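Long-range contact in alcohol dehydrogenase (Thermus thermophilus, PDB 2EIH), which binds zinc and probably oxidises alcohols with NAD as cofactor, pairing a catalytic domain with a Rossmann-type nucleotide-binding domain: residues I252-A264 / H278-T290. Sequence-based numbering, arbitrary orientation.
Sequences IKATANGGRIAIA and HVFYRQLSILGST
Strands 259-263 and 285-288 run parallel, their axes 4.6 Å apart and inclined by 21°, as the last two strands of the six-stranded parallel sheet of the Rossmann-type domain, joined by a beta-alpha-beta crossover through the short, weakly bonded helix 278-281. Backbone hydrogen bonds alternate along the pair: Ile261 offers its N to Ser285 O and its O to Leu287 N, and Ile263 repeats the pattern with Leu287 O and Ser289 N. The straightest is Ile263 N to Leu287 O, 2.7 Å long with 173° at the hydrogen.

Branched apolar residues suit the face that carries Ile261, Ile263 and Ile286; there CD1 of Ile263 meets CG2 of Ile286 at 4.0 Å, and Phe248 touches both. On the other face the aliphatic part of Arg260 passes Ser285, CG to CB 3.9 Å, while its NH2 reaches Lys161 O, and small Ala262 packs on Met157 of helix 148-161. Strand 285-288 also pairs antiparallel with a strand of the second subunit, so the sheet continues across the interface.

Before the strands, Gly258 adopts the positive phi that glycine tolerates easily, within a type II turn, and its N donates a hydrogen bond to Arg282 O. Gly259, without a side chain, lets Thr255 CG2 pack against its CA. Gln283, also at positive phi, completes a Schellman motif (Leu284 N to Val279 O, Gln283 N to Phe280 O). One water lies among Gly259 O, Gln283 O and Ser285 OG. Leu284 fills the corner: CD1 lies 3.6 Å from Ala256 O, and CD2 packs against Ile252 CG2. That methyl, placed anti to the backbone N by a chi1 of -67°, also meets ND1 of His278, less certainly because His278 is poorly ordered. The bent Arg282 chain brings its guanidinium to the end of helix 248-254; Thr255 O lies over one face, and at the edge NH2 approaches Ile252 O to 2.6 Å.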
loop_
_atom_site.group_PDB
_atom_site.type_symbol
_atom_site.label_atom_id
_atom_site.label_comp_id
_atom_site.label_asym_id
_atom_site.label_seq_id
_atom_site.Cartn_x
_atom_site.Cartn_y
_atom_site.Cartn_z
ATOM N N ILE A 252 -3.870 25.587 -1.983
ATOM C CA ILE A 252 -5.128 24.868 -1.843
ATOM C C ILE A 252 -6.032 25.126 -3.038
ATOM O O ILE A 252 -6.772 24.245 -3.480
ATOM C CB ILE A 252 -5.860 25.292 -0.575
ATOM C CG1 ILE A 252 -5.072 24.826 0.643
ATOM C CG2 ILE A 252 -7.268 24.709 -0.569
ATOM C CD1 ILE A 252 -5.754 25.135 1.957
ATOM N N LYS A 253 -5.947 26.341 -3.562
ATOM C CA LYS A 253 -6.744 26.744 -4.703
ATOM C C LYS A 253 -6.214 26.060 -5.968
ATOM O O LYS A 253 -6.979 25.675 -6.864
ATOM C CB LYS A 253 -6.673 28.267 -4.861
ATOM C CG LYS A 253 -7.972 28.937 -5.316
ATOM C CD LYS A 253 -8.966 29.111 -4.164
ATOM C CE LYS A 253 -8.527 30.208 -3.195
ATOM N NZ LYS A 253 -8.436 31.543 -3.861
ATOM N N ALA A 254 -4.897 25.896 -6.027
ATOM C CA ALA A 254 -4.242 25.282 -7.178
ATOM C C ALA A 254 -4.261 23.762 -7.152
ATOM O O ALA A 254 -3.915 23.108 -8.136
ATOM C CB ALA A 254 -2.803 25.771 -7.265
ATOM N N THR A 255 -4.676 23.200 -6.027
ATOM C CA THR A 255 -4.708 21.755 -5.884
ATOM C C THR A 255 -5.975 21.151 -6.478
ATOM O O THR A 255 -7.085 21.601 -6.202
ATOM C CB THR A 255 -4.589 21.368 -4.403
ATOM O OG1 THR A 255 -3.428 21.999 -3.852
ATOM C CG2 THR A 255 -4.455 19.865 -4.256
ATOM N N ALA A 256 -5.801 20.126 -7.302
ATOM C CA ALA A 256 -6.933 19.461 -7.925
ATOM C C ALA A 256 -7.698 18.672 -6.874
ATOM O O ALA A 256 -7.234 18.508 -5.748
ATOM C CB ALA A 256 -6.458 18.532 -9.030
ATOM N N ASN A 257 -8.877 18.191 -7.245
ATOM C CA ASN A 257 -9.693 17.420 -6.323
ATOM C C ASN A 257 -8.963 16.137 -5.914
ATOM O O ASN A 257 -8.248 15.524 -6.714
ATOM C CB ASN A 257 -11.036 17.090 -6.978
ATOM C CG ASN A 257 -11.877 18.332 -7.248
ATOM O OD1 ASN A 257 -12.849 18.281 -7.996
ATOM N ND2 ASN A 257 -11.512 19.450 -6.630
ATOM N N GLY A 258 -9.131 15.750 -4.654
ATOM C CA GLY A 258 -8.496 14.545 -4.149
ATOM C C GLY A 258 -6.987 14.623 -4.194
ATOM O O GLY A 258 -6.298 13.604 -4.129
ATOM N N GLY A 259 -6.478 15.845 -4.299
ATOM C CA GLY A 259 -5.047 16.055 -4.365
ATOM C C GLY A 259 -4.354 15.930 -3.024
ATOM O O GLY A 259 -4.978 15.975 -1.962
ATOM N N ARG A 260 -3.042 15.776 -3.082
ATOM C CA ARG A 260 -2.244 15.647 -1.889
ATOM C C ARG A 260 -1.226 16.772 -1.825
ATOM O O ARG A 260 -0.632 17.156 -2.831
ATOM C CB ARG A 260 -1.592 14.262 -1.878
ATOM C CG ARG A 260 -2.649 13.184 -1.728
ATOM C CD ARG A 260 -2.304 11.873 -2.379
ATOM N NE ARG A 260 -1.310 11.106 -1.652
ATOM C CZ ARG A 260 -0.993 9.851 -1.961
ATOM N NH1 ARG A 260 -1.596 9.239 -2.973
ATOM N NH2 ARG A 260 -0.070 9.197 -1.268
ATOM N N ILE A 261 -1.054 17.314 -0.626
ATOM C CA ILE A 261 -0.121 18.410 -0.393
ATOM C C ILE A 261 0.841 17.994 0.715
ATOM O O ILE A 261 0.417 17.679 1.820
ATOM C CB ILE A 261 -0.892 19.676 0.033
ATOM C CG1 ILE A 261 -1.952 20.014 -1.029
ATOM C CG2 ILE A 261 0.064 20.844 0.222
ATOM C CD1 ILE A 261 -3.014 21.009 -0.563
ATOM N N ALA A 262 2.134 17.971 0.408
ATOM C CA ALA A 262 3.144 17.599 1.390
ATOM C C ALA A 262 3.812 18.875 1.894
ATOM O O ALA A 262 4.273 19.698 1.107
ATOM C CB ALA A 262 4.185 16.679 0.759
ATOM N N ILE A 263 3.857 19.038 3.207
ATOM C CA ILE A 263 4.459 20.218 3.800
ATOM C C ILE A 263 5.668 19.903 4.660
ATOM O O ILE A 263 5.579 19.164 5.633
ATOM C CB ILE A 263 3.432 20.990 4.640
ATOM C CG1 ILE A 263 2.411 21.656 3.720
ATOM C CG2 ILE A 263 4.139 22.013 5.510
ATOM C CD1 ILE A 263 1.381 22.473 4.441
ATOM N N ALA A 264 6.796 20.499 4.291
ATOM C CA ALA A 264 8.055 20.298 4.993
ATOM C C ALA A 264 8.133 21.071 6.302
ATOM O O ALA A 264 7.560 20.669 7.318
ATOM C CB ALA A 264 9.209 20.696 4.092
ATOM N N HIS A 278 -12.757 23.319 2.095
ATOM C CA HIS A 278 -12.303 23.332 0.720
ATOM C C HIS A 278 -11.395 22.122 0.583
ATOM O O HIS A 278 -11.299 21.508 -0.478
ATOM C CB HIS A 278 -11.537 24.625 0.440
ATOM C CG HIS A 278 -11.309 24.885 -1.015
ATOM N ND1 HIS A 278 -10.593 25.976 -1.472
ATOM C CD2 HIS A 278 -11.696 24.206 -2.118
ATOM C CE1 HIS A 278 -10.552 25.951 -2.787
ATOM N NE2 HIS A 278 -11.212 24.886 -3.209
ATOM N N VAL A 279 -10.746 21.777 1.686
ATOM C CA VAL A 279 -9.844 20.641 1.720
ATOM C C VAL A 279 -10.623 19.379 2.056
ATOM O O VAL A 279 -10.167 18.265 1.811
ATOM C CB VAL A 279 -8.753 20.848 2.781
ATOM C CG1 VAL A 279 -7.788 19.679 2.775
ATOM C CG2 VAL A 279 -8.023 22.151 2.515
ATOM N N PHE A 280 -11.810 19.562 2.614
ATOM C CA PHE A 280 -12.638 18.428 2.989
ATOM C C PHE A 280 -13.607 18.082 1.868
ATOM O O PHE A 280 -13.650 16.943 1.404
ATOM C CB PHE A 280 -13.402 18.752 4.272
ATOM C CG PHE A 280 -12.575 19.478 5.299
ATOM C CD1 PHE A 280 -11.235 19.141 5.508
ATOM C CD2 PHE A 280 -13.139 20.491 6.073
ATOM C CE1 PHE A 280 -10.473 19.803 6.473
ATOM C CE2 PHE A 280 -12.387 21.160 7.042
ATOM C CZ PHE A 280 -11.051 20.815 7.242
ATOM N N TYR A 281 -14.375 19.075 1.433
ATOM C CA TYR A 281 -15.335 18.873 0.360
ATOM C C TYR A 281 -14.650 18.264 -0.857
ATOM O O TYR A 281 -15.182 17.345 -1.480
ATOM C CB TYR A 281 -15.985 20.200 -0.036
ATOM C CG TYR A 281 -16.939 20.084 -1.204
ATOM C CD1 TYR A 281 -18.177 19.449 -1.062
ATOM C CD2 TYR A 281 -16.596 20.590 -2.463
ATOM C CE1 TYR A 281 -19.049 19.321 -2.145
ATOM C CE2 TYR A 281 -17.460 20.466 -3.553
ATOM C CZ TYR A 281 -18.685 19.830 -3.385
ATOM O OH TYR A 281 -19.548 19.704 -4.452
ATOM N N ARG A 282 -13.469 18.770 -1.198
ATOM C CA ARG A 282 -12.750 18.254 -2.352
ATOM C C ARG A 282 -11.817 17.098 -2.003
ATOM O O ARG A 282 -10.993 16.693 -2.816
ATOM C CB ARG A 282 -11.974 19.380 -3.047
ATOM C CG ARG A 282 -12.866 20.520 -3.549
ATOM C CD ARG A 282 -12.150 21.390 -4.576
ATOM N NE ARG A 282 -10.795 21.725 -4.140
ATOM C CZ ARG A 282 -9.961 22.519 -4.803
ATOM N NH1 ARG A 282 -10.331 23.077 -5.950
ATOM N NH2 ARG A 282 -8.751 22.756 -4.315
ATOM N N GLN A 283 -11.961 16.570 -0.792
ATOM C CA GLN A 283 -11.164 15.440 -0.340
ATOM C C GLN A 283 -9.650 15.609 -0.487
ATOM O O GLN A 283 -8.943 14.690 -0.894
ATOM C CB GLN A 283 -11.608 14.174 -1.073
ATOM C CG GLN A 283 -13.095 13.919 -0.986
ATOM C CD GLN A 283 -13.476 12.516 -1.413
ATOM O OE1 GLN A 283 -13.114 11.531 -0.765
ATOM N NE2 GLN A 283 -14.202 12.416 -2.519
ATOM N N LEU A 284 -9.151 16.788 -0.148
ATOM C CA LEU A 284 -7.726 17.044 -0.222
ATOM C C LEU A 284 -7.033 16.419 0.982
ATOM O O LEU A 284 -7.680 16.082 1.980
ATOM C CB LEU A 284 -7.472 18.551 -0.262
ATOM C CG LEU A 284 -7.568 19.231 -1.634
ATOM C CD1 LEU A 284 -8.711 18.681 -2.469
ATOM C CD2 LEU A 284 -7.724 20.723 -1.415
ATOM N N SER A 285 -5.717 16.251 0.878
ATOM C CA SER A 285 -4.918 15.663 1.956
ATOM C C SER A 285 -3.700 16.534 2.216
ATOM O O SER A 285 -2.965 16.874 1.299
ATOM C CB SER A 285 -4.425 14.263 1.562
ATOM O OG SER A 285 -5.479 13.442 1.048
ATOM N N ILE A 286 -3.494 16.899 3.470
ATOM C CA ILE A 286 -2.340 17.700 3.849
ATOM C C ILE A 286 -1.456 16.810 4.703
ATOM O O ILE A 286 -1.881 16.315 5.743
ATOM C CB ILE A 286 -2.757 18.921 4.668
ATOM C CG1 ILE A 286 -3.745 19.758 3.861
ATOM C CG2 ILE A 286 -1.532 19.750 5.035
ATOM C CD1 ILE A 286 -4.585 20.670 4.700
ATOM N N LEU A 287 -0.219 16.630 4.272
ATOM C CA LEU A 287 0.695 15.747 4.963
ATOM C C LEU A 287 1.960 16.438 5.458
ATOM O O LEU A 287 2.693 17.045 4.677
ATOM C CB LEU A 287 1.075 14.617 4.007
ATOM C CG LEU A 287 -0.091 14.019 3.200
ATOM C CD1 LEU A 287 0.414 13.348 1.938
ATOM C CD2 LEU A 287 -0.852 13.041 4.064
ATOM N N GLY A 288 2.226 16.343 6.755
ATOM C CA GLY A 288 3.432 16.954 7.292
ATOM C C GLY A 288 4.581 15.969 7.139
ATOM O O GLY A 288 4.388 14.764 7.296
ATOM N N SER A 289 5.774 16.464 6.837
ATOM C CA SER A 289 6.913 15.591 6.663
ATOM C C SER A 289 8.224 16.211 7.117
ATOM O O SER A 289 8.585 17.309 6.704
ATOM C CB SER A 289 7.032 15.169 5.197
ATOM O OG SER A 289 8.273 14.500 4.943
ATOM N N THR A 290 8.933 15.501 7.979
ATOM C CA THR A 290 10.215 15.980 8.462
ATOM C C THR A 290 11.224 14.888 8.203
ATOM O O THR A 290 11.038 13.754 8.631
ATOM C CB THR A 290 10.170 16.310 9.972
ATOM O OG1 THR A 290 9.270 17.405 10.206
ATOM C CG2 THR A 290 11.555 16.707 10.469
HETATM O O HOH W 1 -6.383 13.332 -1.276
#